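Local atomic coordinates of beta-d-glucoside glucohydrolase (Hypocrea jecorina, PDB entry 3ZZ1), a protein that probably hydrolyses terminal, non-reducing beta-D-glucosyl residues to release beta-D-glucose, acting as a secreted family 3 beta-glucosidase in cellulose degradation. Residues 107-112 with 151-156; 393-398 with 508-513; 451-456 with 481-486; 614-619 with 668-673; 626-631 with 658-663. All blocks are in the same frame, centred on the assembly; numbering follows the deposited sequence.

The five contacts illustrate how a multidomain glycosidase is built from distinct domains, each with its own long-range contacts. Contact 1 belongs to the N-terminal, TIM-barrel-like domain and lies about 28 Å, centre to centre, from contact 3, across the middle of the chain. Contacts 2 and 3 share the C-terminal family 3 domain; their centres are about 22 Å apart, yet they meet where S510 OG lies 3.7 Å from H481 NE2, a packing contact. Contacts 4 and 5 belong to the fibronectin type III-like part, with nearest atoms about 8 Å apart, and are linked by consecutive strands. A glycerol, probably from crystallisation, lies about 4 Å from the N670 side chain of contact 4.

Contact 1 of 5, residues 107-112 with 151-156; sequences HVILGP and VGVQAT
G111 and P112, joined by a cis peptide bond, form the odd end of a short parallel pairing, against A155 and T156. The chain turns at L110, the centre of an inverse gamma turn, and G111 O then receives T156 N at 2.9 Å, with the donor well above the carbonyl plane. Beyond the cis bond, P112 CD rests 4.3 Å from A155 CB. The regular part is held by two bonds that meet their carbonyls nearly head-on: Q154 N gives to H107 O, and I109 N to Q154 O, also at 2.9 Å. T156 adds its hydroxyl, OG1 making a weak bond of 3.3 Å to I109 O.

V108 carries the side-chain packing on the face it shares with Q154. Its CG1 lies anti to the backbone N (chi1 -164°) and is thereby turned to T156, where it meets OG1 at 3.2 Å. The other methyl, CG2, sits 3.9 Å from Q154 CD, beside an amide whose OE1 is bonded to Y232 OH. Cutting V108 back to an alanine would probably open a gap beside the amide of Q154 and strip the T156 hydroxyl of its nearest apolar neighbour. I109 CG2 reaches V153 CG1.

The pair lies within the parallel part of a mixed sheet, with strand 58-60 bonded to the far edge of 107-112 and S199 to A155. Helix 87-103 packs on I109 and V153, helix 134-150 on I109, P112 and A155, whereas M234 and Y232 of strand 232-235 meet V108, L110 and T156, an arrangement consistent with the inside of a barrel.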
# COMPACT_ATOMS: atom_id res chain seq x y z
N HIS A 107 10.87 12.39 13.47
CA HIS A 107 10.45 11.37 14.43
C HIS A 107 9.34 10.46 13.89
O HIS A 107 9.32 9.26 14.17
CB HIS A 107 9.99 12.01 15.74
CG HIS A 107 10.99 12.95 16.34
ND1 HIS A 107 10.79 14.32 16.37
CD2 HIS A 107 12.19 12.73 16.91
CE1 HIS A 107 11.83 14.89 16.94
NE2 HIS A 107 12.70 13.95 17.28
N VAL A 108 8.41 11.04 13.13
CA VAL A 108 7.24 10.30 12.67
C VAL A 108 7.11 10.37 11.15
O VAL A 108 7.08 11.46 10.58
CB VAL A 108 5.91 10.80 13.33
CG1 VAL A 108 4.81 9.79 13.12
CG2 VAL A 108 6.10 11.06 14.82
N ILE A 109 7.05 9.20 10.51
CA ILE A 109 6.77 9.11 9.08
C ILE A 109 5.30 8.73 8.87
O ILE A 109 4.78 7.79 9.49
CB ILE A 109 7.73 8.13 8.34
CG1 ILE A 109 7.62 8.30 6.82
CG2 ILE A 109 7.50 6.68 8.76
CD1 ILE A 109 8.16 9.62 6.29
N LEU A 110 4.63 9.49 8.01
CA LEU A 110 3.18 9.37 7.83
C LEU A 110 2.82 8.30 6.81
O LEU A 110 2.45 8.59 5.67
CB LEU A 110 2.57 10.74 7.50
CG LEU A 110 2.84 11.84 8.54
CD1 LEU A 110 2.26 13.17 8.08
CD2 LEU A 110 2.29 11.47 9.93
N GLY A 111 2.93 7.05 7.25
CA GLY A 111 2.71 5.86 6.43
C GLY A 111 3.17 4.66 7.24
O GLY A 111 3.77 4.84 8.30
N PRO A 112 2.92 3.43 6.76
CA PRO A 112 2.35 3.00 5.48
C PRO A 112 0.82 3.05 5.41
O PRO A 112 0.16 3.35 6.40
CB PRO A 112 2.86 1.57 5.34
CG PRO A 112 3.00 1.09 6.76
CD PRO A 112 3.38 2.28 7.57
N VAL A 151 14.45 0.84 13.11
CA VAL A 151 15.43 1.91 12.97
C VAL A 151 15.26 2.94 14.09
O VAL A 151 16.18 3.71 14.38
CB VAL A 151 15.30 2.60 11.58
CG1 VAL A 151 16.22 3.81 11.46
CG2 VAL A 151 15.58 1.59 10.47
N GLY A 152 14.10 2.95 14.72
CA GLY A 152 13.83 3.86 15.83
C GLY A 152 13.02 5.06 15.36
O GLY A 152 13.17 6.17 15.88
N VAL A 153 12.16 4.81 14.38
CA VAL A 153 11.29 5.83 13.80
C VAL A 153 9.85 5.42 14.06
O VAL A 153 9.54 4.22 14.06
CB VAL A 153 11.53 5.97 12.27
CG1 VAL A 153 10.55 6.95 11.62
CG2 VAL A 153 12.97 6.38 12.00
N GLN A 154 8.98 6.39 14.30
CA GLN A 154 7.55 6.12 14.47
C GLN A 154 6.84 6.00 13.12
O GLN A 154 6.97 6.88 12.26
CB GLN A 154 6.87 7.22 15.30
CG GLN A 154 7.37 7.37 16.73
CD GLN A 154 6.49 8.28 17.55
OE1 GLN A 154 5.27 8.28 17.40
NE2 GLN A 154 7.09 9.06 18.45
N ALA A 155 6.10 4.91 12.94
CA ALA A 155 5.27 4.72 11.75
C ALA A 155 3.83 5.12 12.05
O ALA A 155 3.40 5.10 13.20
CB ALA A 155 5.33 3.28 11.26
N THR A 156 3.09 5.48 11.00
CA THR A 156 1.70 5.91 11.15
C THR A 156 0.80 5.16 10.18
O THR A 156 0.79 5.46 8.99
CB THR A 156 1.56 7.44 10.93
OG1 THR A 156 2.42 8.13 11.83
CG2 THR A 156 0.12 7.88 11.17

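Contact 2 of 5, residues 393-398 with 508-513; sequences VAPYDA and QESGNA
V393 and G511 form the tight half of this contact, where G511, lacking a side chain, lets the two backbones come together. G511 N, in the first turn of helix 510-518, gives a 2.7 Å bond to V393 O, and V393 N in turn reaches Q508 O at 2.9 Å. The CA atoms of P395 and G511 stand only 3.8 Å apart; a beta carbon on G511 would lie 2.4 Å from A394 O, a clash that explains the glycine. A398 CB adds a contact of 3.5 Å to G511 O, and S510 OG lies beside the proline ring.

The partly exposed side is looser. There the N512 amide crosses V393 at about a right angle, OD1 being 3.7 Å from CG1 and ND2 equally near CG2. ND2 also gives a 2.9 Å bond to E509 OE1, which fixes the turn of the amide, while E509 OE2 is held by Y391 OH. With a leucine in place of N512, E509 OE1 would probably lose this donor and the methyls of V393 their flat amide neighbour.

Such glycine-mediated close packing joins the starts of helices 395-404 and 510-518 in the alpha/beta C-terminal domain of family 3.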
# COMPACT_ATOMS: atom_id res chain seq x y z
N VAL A 393 15.79 7.32 -13.93
CA VAL A 393 16.25 6.55 -15.08
C VAL A 393 15.08 6.25 -16.02
O VAL A 393 14.27 5.35 -15.75
CB VAL A 393 16.94 5.22 -14.66
CG1 VAL A 393 17.57 4.54 -15.87
CG2 VAL A 393 18.00 5.47 -13.59
N ALA A 394 14.99 7.02 -17.11
CA ALA A 394 13.93 6.84 -18.10
C ALA A 394 14.08 5.52 -18.87
O ALA A 394 15.20 5.09 -19.14
CB ALA A 394 13.91 8.02 -19.06
N PRO A 395 12.94 4.88 -19.21
CA PRO A 395 12.97 3.66 -20.01
C PRO A 395 13.80 3.81 -21.29
O PRO A 395 14.62 2.93 -21.58
CB PRO A 395 11.50 3.44 -20.36
CG PRO A 395 10.76 4.03 -19.21
CD PRO A 395 11.57 5.22 -18.78
N TYR A 396 13.62 4.91 -22.02
CA TYR A 396 14.34 5.12 -23.28
C TYR A 396 15.86 5.12 -23.12
O TYR A 396 16.57 4.43 -23.86
CB TYR A 396 13.91 6.40 -24.01
CG TYR A 396 14.88 6.78 -25.12
CD1 TYR A 396 14.98 6.00 -26.28
CD2 TYR A 396 15.74 7.87 -24.99
CE1 TYR A 396 15.88 6.32 -27.29
CE2 TYR A 396 16.64 8.20 -25.99
CZ TYR A 396 16.71 7.43 -27.14
OH TYR A 396 17.61 7.77 -28.13
N ASP A 397 16.35 5.91 -22.18
CA ASP A 397 17.79 6.06 -21.95
C ASP A 397 18.42 4.72 -21.58
O ASP A 397 19.50 4.37 -22.07
CB ASP A 397 18.06 7.13 -20.88
CG ASP A 397 17.66 8.54 -21.34
OD1 ASP A 397 17.97 8.91 -22.49
OD2 ASP A 397 17.03 9.29 -20.55
N ALA A 398 17.72 3.95 -20.74
CA ALA A 398 18.17 2.62 -20.35
C ALA A 398 18.11 1.62 -21.50
O ALA A 398 19.03 0.82 -21.69
CB ALA A 398 17.38 2.12 -19.16
N GLN A 508 12.23 6.06 -9.24
CA GLN A 508 13.47 6.52 -9.88
C GLN A 508 14.23 5.47 -10.70
O GLN A 508 15.06 5.82 -11.54
CB GLN A 508 14.40 7.13 -8.83
CG GLN A 508 14.91 6.13 -7.79
CD GLN A 508 15.42 6.79 -6.52
OE1 GLN A 508 14.79 7.71 -5.98
NE2 GLN A 508 16.55 6.32 -6.02
N GLU A 509 13.96 4.19 -10.45
CA GLU A 509 14.69 3.10 -11.12
C GLU A 509 13.93 2.51 -12.31
O GLU A 509 14.27 1.43 -12.79
CB GLU A 509 15.07 2.00 -10.12
CG GLU A 509 16.25 2.36 -9.22
CD GLU A 509 17.58 2.47 -9.96
OE1 GLU A 509 17.83 1.67 -10.88
OE2 GLU A 509 18.38 3.35 -9.61
N SER A 510 12.93 3.24 -12.80
CA SER A 510 12.09 2.79 -13.92
C SER A 510 12.84 2.04 -15.02
O SER A 510 12.57 0.85 -15.27
CB SER A 510 11.34 3.98 -14.52
OG SER A 510 10.54 3.56 -15.61
N GLY A 511 13.77 2.73 -15.68
CA GLY A 511 14.45 2.20 -16.86
C GLY A 511 15.32 0.98 -16.61
O GLY A 511 15.28 0.02 -17.38
N ASN A 512 16.10 1.01 -15.53
CA ASN A 512 16.97 -0.11 -15.18
C ASN A 512 16.18 -1.37 -14.89
O ASN A 512 16.50 -2.44 -15.40
CB ASN A 512 17.85 0.24 -13.97
CG ASN A 512 18.93 1.26 -14.29
OD1 ASN A 512 19.38 1.37 -15.43
ND2 ASN A 512 19.36 2.00 -13.27
N ALA A 513 15.12 -1.22 -14.09
CA ALA A 513 14.22 -2.32 -13.75
C ALA A 513 13.61 -2.98 -14.99
O ALA A 513 13.52 -4.21 -15.06
CB ALA A 513 13.11 -1.82 -12.84

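Contact 3 of 5, residues 451-456 with 481-486; sequences GDRNNL and HSVGAI
R453 reaches A485 by a side chain that leaves with CG beside the backbone N (chi1 -64°) and then bends at chi3 (-83°), swinging the guanidinium end-on to one carbonyl. NH1 and NH2 both grip A485 O, at 2.8 Å from NH1 and 2.9 Å from NH2. The oxygen lies close to the guanidinium plane for both bonds, although NH1 stands well above the plane of the carbonyl it meets. NH2 has a second partner in P121 O, which probably restricts rotation of the group.

The flat faces are packed as well. V483 CG2 lies over one face, 4.0 Å from R453 NE, with G484 N above the same side near the rim. Over the opposite face, near its rim, stands L456 CD2, which is also 3.6 Å from A485 O. At G484 a beta carbon would come within 2.8 Å of R453 NH2, so glycine permits this approach. The bend around it is pinned within 481-486 by S482 OG, which bonds to G484 O at 2.6 Å in the carbonyl plane. Farther along, L456 O receives a CA-H...O contact of 3.3 Å from I486 CA.

Segment 451-456 is a loop between strand 430-437 and helix 462-472, and it meets the loop that follows strand 476-482. A437 touches R453, S482 and I486, W502 of strand 497-502 lies against S482 and I486, and Y539 touches L456 and A485. D452 binds the backbone of G124, E166 and L167, and the R453 backbone bonds to that of Q122, so this C-terminal domain loop is also tied to the N-terminal domain.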
# COMPACT_ATOMS: atom_id res chain seq x y z
N GLY A 451 -8.60 13.40 -8.99
CA GLY A 451 -7.93 12.63 -7.96
C GLY A 451 -8.15 11.18 -8.29
O GLY A 451 -7.22 10.48 -8.71
N ASP A 452 -9.39 10.73 -8.10
CA ASP A 452 -9.86 9.48 -8.69
C ASP A 452 -9.80 9.61 -10.21
O ASP A 452 -9.84 10.73 -10.74
CB ASP A 452 -11.30 9.18 -8.26
CG ASP A 452 -11.52 9.30 -6.75
OD1 ASP A 452 -10.85 8.58 -5.97
OD2 ASP A 452 -12.37 10.10 -6.34
N ARG A 453 -9.70 8.48 -10.91
CA ARG A 453 -9.71 8.47 -12.37
C ARG A 453 -11.14 8.56 -12.91
O ARG A 453 -12.07 8.00 -12.33
CB ARG A 453 -9.02 7.22 -12.92
CG ARG A 453 -7.54 7.10 -12.58
CD ARG A 453 -6.88 5.90 -13.26
NE ARG A 453 -7.07 4.66 -12.51
CZ ARG A 453 -6.97 3.44 -13.04
NH1 ARG A 453 -6.68 3.29 -14.33
NH2 ARG A 453 -7.16 2.37 -12.28
N ASN A 454 -11.29 9.27 -14.02
CA ASN A 454 -12.56 9.35 -14.75
C ASN A 454 -12.92 8.04 -15.44
O ASN A 454 -14.10 7.70 -15.58
CB ASN A 454 -12.50 10.48 -15.79
CG ASN A 454 -12.47 11.85 -15.15
OD1 ASN A 454 -13.01 12.06 -14.07
ND2 ASN A 454 -11.84 12.80 -15.83
N ASN A 455 -11.90 7.31 -15.89
CA ASN A 455 -12.11 6.05 -16.58
C ASN A 455 -10.92 5.12 -16.44
O ASN A 455 -9.90 5.50 -15.85
CB ASN A 455 -12.42 6.30 -18.07
CG ASN A 455 -11.35 7.11 -18.75
OD1 ASN A 455 -10.18 6.72 -18.79
ND2 ASN A 455 -11.73 8.26 -19.30
N LEU A 456 -11.05 3.92 -16.99
CA LEU A 456 -9.99 2.93 -16.92
C LEU A 456 -9.24 2.79 -18.26
O LEU A 456 -8.69 1.73 -18.57
CB LEU A 456 -10.55 1.59 -16.42
CG LEU A 456 -11.24 1.59 -15.04
CD1 LEU A 456 -11.88 0.24 -14.74
CD2 LEU A 456 -10.30 1.99 -13.91
N HIS A 481 2.81 1.78 -17.45
CA HIS A 481 3.08 2.28 -16.11
C HIS A 481 1.80 2.92 -15.57
O HIS A 481 1.29 3.87 -16.15
CB HIS A 481 4.24 3.28 -16.10
CG HIS A 481 5.58 2.65 -16.40
ND1 HIS A 481 6.13 2.65 -17.66
CD2 HIS A 481 6.46 2.01 -15.60
CE1 HIS A 481 7.30 2.03 -17.63
NE2 HIS A 481 7.52 1.63 -16.39
N SER A 482 1.29 2.38 -14.47
CA SER A 482 -0.06 2.74 -14.04
C SER A 482 -0.31 2.62 -12.54
O SER A 482 0.18 1.70 -11.88
CB SER A 482 -1.08 1.89 -14.79
OG SER A 482 -2.40 2.33 -14.51
N VAL A 483 -1.11 3.56 -12.03
CA VAL A 483 -1.59 3.59 -10.66
C VAL A 483 -2.62 2.50 -10.34
O VAL A 483 -2.99 2.31 -9.19
CB VAL A 483 -2.25 4.95 -10.34
CG1 VAL A 483 -1.20 6.05 -10.24
CG2 VAL A 483 -3.31 5.29 -11.39
N GLY A 484 -3.10 1.81 -11.38
CA GLY A 484 -4.12 0.78 -11.20
C GLY A 484 -4.59 0.18 -12.51
O GLY A 484 -4.07 0.50 -13.58
N ALA A 485 -5.59 -0.70 -12.41
CA ALA A 485 -6.14 -1.43 -13.56
C ALA A 485 -6.54 -0.53 -14.72
O ALA A 485 -7.11 0.54 -14.53
CB ALA A 485 -7.32 -2.28 -13.13
N ILE A 486 -6.20 -0.98 -15.92
CA ILE A 486 -6.60 -0.37 -17.17
C ILE A 486 -7.27 -1.48 -17.96
O ILE A 486 -6.80 -2.62 -17.93
CB ILE A 486 -5.37 0.15 -17.95
CG1 ILE A 486 -4.79 1.40 -17.29
CG2 ILE A 486 -5.69 0.41 -19.43
CD1 ILE A 486 -3.35 1.69 -17.71

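Contact 4 of 5, residues 614-619 with 668-673; sequences VATVTV and TFNIRR
V614 and A615 both face I671, which makes a classic beta bulge at one end of an antiparallel strand pair in the fibronectin type III-like domain. I671 O therefore accepts two donors, V614 N at 2.8 Å and A615 N at 3.2 Å, the latter on a lone pair in the carbonyl plane. Past the bulge the ladder is regular, with V617 and F669 as a hydrogen-bonded pair in which both bonds are short and nearly straight.

The buried face carries A615, V617, F669 and I671. V617 uses both methyls: CG2 presses on I671 CD1 at 3.6 Å, and CG1, anti to the backbone N (chi1 179°), is turned to F669 CD2. V619 CG2 meets the same ring obliquely at CE2, 3.8 Å away. At the other end V614 CG1 leans on R673 CB.

Outside this shell, L635 and V697 lie against F669, and L635 with I637 against I671, so strands 629-638 and 691-698 close the sandwich core from its second sheet. R673 is held by the carbonyls of K594 and G596, and R672 forms salt bridges with D675 and with D191 of helix 178-194.

The opposite face bears T616, T618, T668 and N670, and T616 CG2 touches T668 CG2. Its last link is a water bridging two hydroxyls, 3.0 Å from T618 OG1 and 2.6 Å from T668 OG1.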
# COMPACT_ATOMS: atom_id res chain seq x y z
N VAL A 614 -1.89 -21.76 14.15
CA VAL A 614 -2.70 -22.93 14.48
C VAL A 614 -2.55 -24.03 13.43
O VAL A 614 -2.96 -25.17 13.66
CB VAL A 614 -4.20 -22.58 14.63
CG1 VAL A 614 -4.45 -21.76 15.88
CG2 VAL A 614 -4.71 -21.83 13.39
N ALA A 615 -1.99 -23.68 12.27
CA ALA A 615 -1.84 -24.61 11.16
C ALA A 615 -0.69 -24.24 10.22
O ALA A 615 -0.20 -23.10 10.22
CB ALA A 615 -3.14 -24.72 10.37
N THR A 616 -0.27 -25.22 9.42
CA THR A 616 0.83 -25.05 8.47
C THR A 616 0.51 -25.81 7.18
O THR A 616 0.23 -27.01 7.21
CB THR A 616 2.17 -25.56 9.07
OG1 THR A 616 2.43 -24.89 10.31
CG2 THR A 616 3.34 -25.32 8.11
N VAL A 617 0.53 -25.09 6.07
CA VAL A 617 0.31 -25.69 4.76
C VAL A 617 1.60 -25.60 3.95
O VAL A 617 2.22 -24.53 3.86
CB VAL A 617 -0.89 -25.04 4.00
CG1 VAL A 617 -1.09 -25.67 2.63
CG2 VAL A 617 -2.18 -25.18 4.80
N THR A 618 1.99 -26.73 3.36
CA THR A 618 3.25 -26.87 2.62
C THR A 618 3.02 -27.44 1.22
O THR A 618 2.20 -28.35 1.03
CB THR A 618 4.23 -27.78 3.40
OG1 THR A 618 4.52 -27.19 4.68
CG2 THR A 618 5.51 -27.97 2.64
N VAL A 619 3.74 -26.89 0.24
CA VAL A 619 3.80 -27.43 -1.12
C VAL A 619 5.23 -27.38 -1.63
O VAL A 619 6.03 -26.56 -1.17
CB VAL A 619 2.90 -26.65 -2.14
CG1 VAL A 619 1.45 -27.02 -1.99
CG2 VAL A 619 3.12 -25.14 -2.04
N THR A 668 6.09 -22.65 2.44
CA THR A 668 5.44 -22.87 3.72
C THR A 668 4.47 -21.74 4.03
O THR A 668 4.87 -20.57 4.09
CB THR A 668 6.49 -22.98 4.85
OG1 THR A 668 7.34 -24.11 4.61
CG2 THR A 668 5.83 -23.13 6.23
N PHE A 669 3.20 -22.08 4.21
CA PHE A 669 2.20 -21.10 4.61
C PHE A 669 1.78 -21.34 6.05
O PHE A 669 1.14 -22.34 6.36
CB PHE A 669 0.98 -21.15 3.68
CG PHE A 669 1.32 -21.20 2.22
CD1 PHE A 669 1.76 -20.07 1.55
CD2 PHE A 669 1.20 -22.40 1.51
CE1 PHE A 669 2.07 -20.12 0.19
CE2 PHE A 669 1.52 -22.46 0.16
CZ PHE A 669 1.96 -21.32 -0.51
N ASN A 670 2.17 -20.42 6.93
CA ASN A 670 1.76 -20.47 8.33
C ASN A 670 0.41 -19.81 8.53
O ASN A 670 0.20 -18.64 8.14
CB ASN A 670 2.82 -19.83 9.22
CG ASN A 670 4.13 -20.61 9.22
OD1 ASN A 670 4.12 -21.84 9.21
ND2 ASN A 670 5.25 -19.90 9.21
N ILE A 671 -0.51 -20.55 9.13
CA ILE A 671 -1.89 -20.10 9.29
C ILE A 671 -2.18 -19.69 10.73
O ILE A 671 -2.13 -20.52 11.64
CB ILE A 671 -2.89 -21.17 8.81
CG1 ILE A 671 -2.68 -21.45 7.31
CG2 ILE A 671 -4.33 -20.74 9.09
CD1 ILE A 671 -3.56 -22.54 6.75
N ARG A 672 -2.46 -18.40 10.92
CA ARG A 672 -2.82 -17.85 12.22
C ARG A 672 -4.28 -18.17 12.49
O ARG A 672 -5.05 -18.44 11.56
CB ARG A 672 -2.60 -16.34 12.25
CG ARG A 672 -1.19 -15.89 11.85
CD ARG A 672 -1.13 -14.40 11.52
NE ARG A 672 -2.04 -14.03 10.44
CZ ARG A 672 -2.07 -12.85 9.83
NH1 ARG A 672 -1.22 -11.89 10.16
NH2 ARG A 672 -2.95 -12.63 8.86
N ARG A 673 -4.67 -18.12 13.76
CA ARG A 673 -6.06 -18.37 14.12
C ARG A 673 -7.04 -17.47 13.34
O ARG A 673 -8.08 -17.94 12.87
CB ARG A 673 -6.31 -18.24 15.62
CG ARG A 673 -7.74 -18.60 15.97
CD ARG A 673 -8.07 -18.45 17.44
NE ARG A 673 -9.45 -18.89 17.68
CZ ARG A 673 -9.82 -20.16 17.80
NH1 ARG A 673 -8.91 -21.13 17.72
NH2 ARG A 673 -11.09 -20.46 18.00
O HOH W 1 6.95 -26.25 6.08

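Contact 5 of 5, residues 626-631 with 658-663; sequences QVTGAE and NLTPGQ
G629 and L659 form an antiparallel hydrogen-bonded pair, G629 N reaching L659 O at 3.0 Å and L659 N reaching G629 O at 2.8 Å, while A630 and N658 follow as a non-hydrogen-bonded pair whose CA atoms come within 3.9 Å. L659 O also accepts from N623 ND2.

Among the side chains, T628 meets both T660 and N658. Lying alongside T660 and pointing the same way, it sets OG1 3.3 Å from T660 CG2. With OG1 beside the backbone N (chi1 -62°), the methyl CG2 lies anti to that N and 3.7 Å from N658 OD1, whose amide crosses it at a slant. The other end of that amide, ND2, approaches A630 CB. P661 packs at this end: its CG rests 3.3 Å from Q626 O, and its CD packs beside the hydroxyl oxygen of T628.

Beyond the pairing, the chain reverses in a type II turn from T660 to Q663, with G662 at positive phi. The extended Q663 side chain is carried back by the turn so that OE1 takes two donors of T660 from opposite faces of its plane, N at 2.9 Å and OG1 at 3.2 Å.

Segments 626-631 and 658-663 thus form the open end of the hairpin of strands 629-638 and 650-659. The turn then carries the chain to strand 664-672 in the facing sheet, a sheet-to-sheet connection characteristic of the beta sandwich of the fibronectin type III-like fold.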
# COMPACT_ATOMS: atom_id res chain seq x y z
N GLN A 626 13.01 -23.74 -18.82
CA GLN A 626 14.34 -23.63 -19.41
C GLN A 626 15.28 -22.66 -18.70
O GLN A 626 16.50 -22.81 -18.80
CB GLN A 626 14.25 -23.22 -20.88
CG GLN A 626 13.26 -24.00 -21.70
CD GLN A 626 12.99 -23.33 -23.03
OE1 GLN A 626 11.96 -22.68 -23.21
NE2 GLN A 626 13.93 -23.46 -23.97
N VAL A 627 14.72 -21.65 -18.03
CA VAL A 627 15.54 -20.60 -17.42
C VAL A 627 15.22 -20.40 -15.94
O VAL A 627 14.22 -20.89 -15.43
CB VAL A 627 15.41 -19.24 -18.17
CG1 VAL A 627 15.92 -19.34 -19.61
CG2 VAL A 627 13.98 -18.71 -18.13
N THR A 628 16.10 -19.66 -15.25
CA THR A 628 15.92 -19.32 -13.85
C THR A 628 14.74 -18.36 -13.69
O THR A 628 14.54 -17.46 -14.52
CB THR A 628 17.23 -18.72 -13.27
OG1 THR A 628 18.27 -19.70 -13.35
CG2 THR A 628 17.07 -18.29 -11.81
N GLY A 629 13.95 -18.57 -12.64
CA GLY A 629 12.82 -17.69 -12.36
C GLY A 629 12.30 -17.85 -10.95
O GLY A 629 12.47 -18.91 -10.33
N ALA A 630 11.66 -16.80 -10.44
CA ALA A 630 11.04 -16.83 -9.13
C ALA A 630 9.54 -17.03 -9.27
O ALA A 630 8.90 -16.40 -10.13
CB ALA A 630 11.36 -15.56 -8.34
N GLU A 631 8.98 -17.90 -8.44
CA GLU A 631 7.54 -18.16 -8.45
C GLU A 631 6.87 -17.69 -7.17
O GLU A 631 7.38 -17.90 -6.07
CB GLU A 631 7.26 -19.65 -8.67
CG GLU A 631 5.81 -20.10 -8.46
CD GLU A 631 4.83 -19.57 -9.51
OE1 GLU A 631 5.12 -18.57 -10.19
OE2 GLU A 631 3.75 -20.18 -9.67
N ASN A 658 12.87 -18.37 -5.62
CA ASN A 658 13.72 -18.32 -6.80
C ASN A 658 14.23 -19.72 -7.09
O ASN A 658 14.77 -20.39 -6.19
CB ASN A 658 14.88 -17.34 -6.63
CG ASN A 658 15.67 -17.14 -7.91
OD1 ASN A 658 16.60 -17.89 -8.21
ND2 ASN A 658 15.33 -16.10 -8.65
N LEU A 659 14.04 -20.18 -8.32
CA LEU A 659 14.45 -21.51 -8.70
C LEU A 659 15.16 -21.50 -10.05
O LEU A 659 14.64 -20.97 -11.03
CB LEU A 659 13.24 -22.46 -8.75
CG LEU A 659 12.35 -22.64 -7.51
CD1 LEU A 659 10.97 -23.09 -7.94
CD2 LEU A 659 12.95 -23.63 -6.50
N THR A 660 16.36 -22.07 -10.09
CA THR A 660 17.04 -22.37 -11.35
C THR A 660 16.37 -23.60 -11.99
O THR A 660 15.60 -24.30 -11.32
CB THR A 660 18.55 -22.61 -11.12
OG1 THR A 660 18.75 -23.68 -10.18
CG2 THR A 660 19.23 -21.33 -10.60
N PRO A 661 16.63 -23.86 -13.29
CA PRO A 661 16.04 -25.07 -13.89
C PRO A 661 16.34 -26.36 -13.11
O PRO A 661 17.49 -26.62 -12.75
CB PRO A 661 16.67 -25.10 -15.28
CG PRO A 661 16.89 -23.65 -15.60
CD PRO A 661 17.32 -23.04 -14.30
N GLY A 662 15.30 -27.14 -12.83
CA GLY A 662 15.45 -28.41 -12.11
C GLY A 662 15.54 -28.27 -10.60
O GLY A 662 15.62 -29.27 -9.88
N GLN A 663 15.55 -27.03 -10.11
CA GLN A 663 15.59 -26.77 -8.67
C GLN A 663 14.20 -26.94 -8.07
O GLN A 663 13.21 -26.53 -8.67
CB GLN A 663 16.12 -25.37 -8.36
CG GLN A 663 16.46 -25.13 -6.88
CD GLN A 663 16.93 -23.71 -6.58
OE1 GLN A 663 17.28 -22.94 -7.48
NE2 GLN A 663 16.95 -23.35 -5.30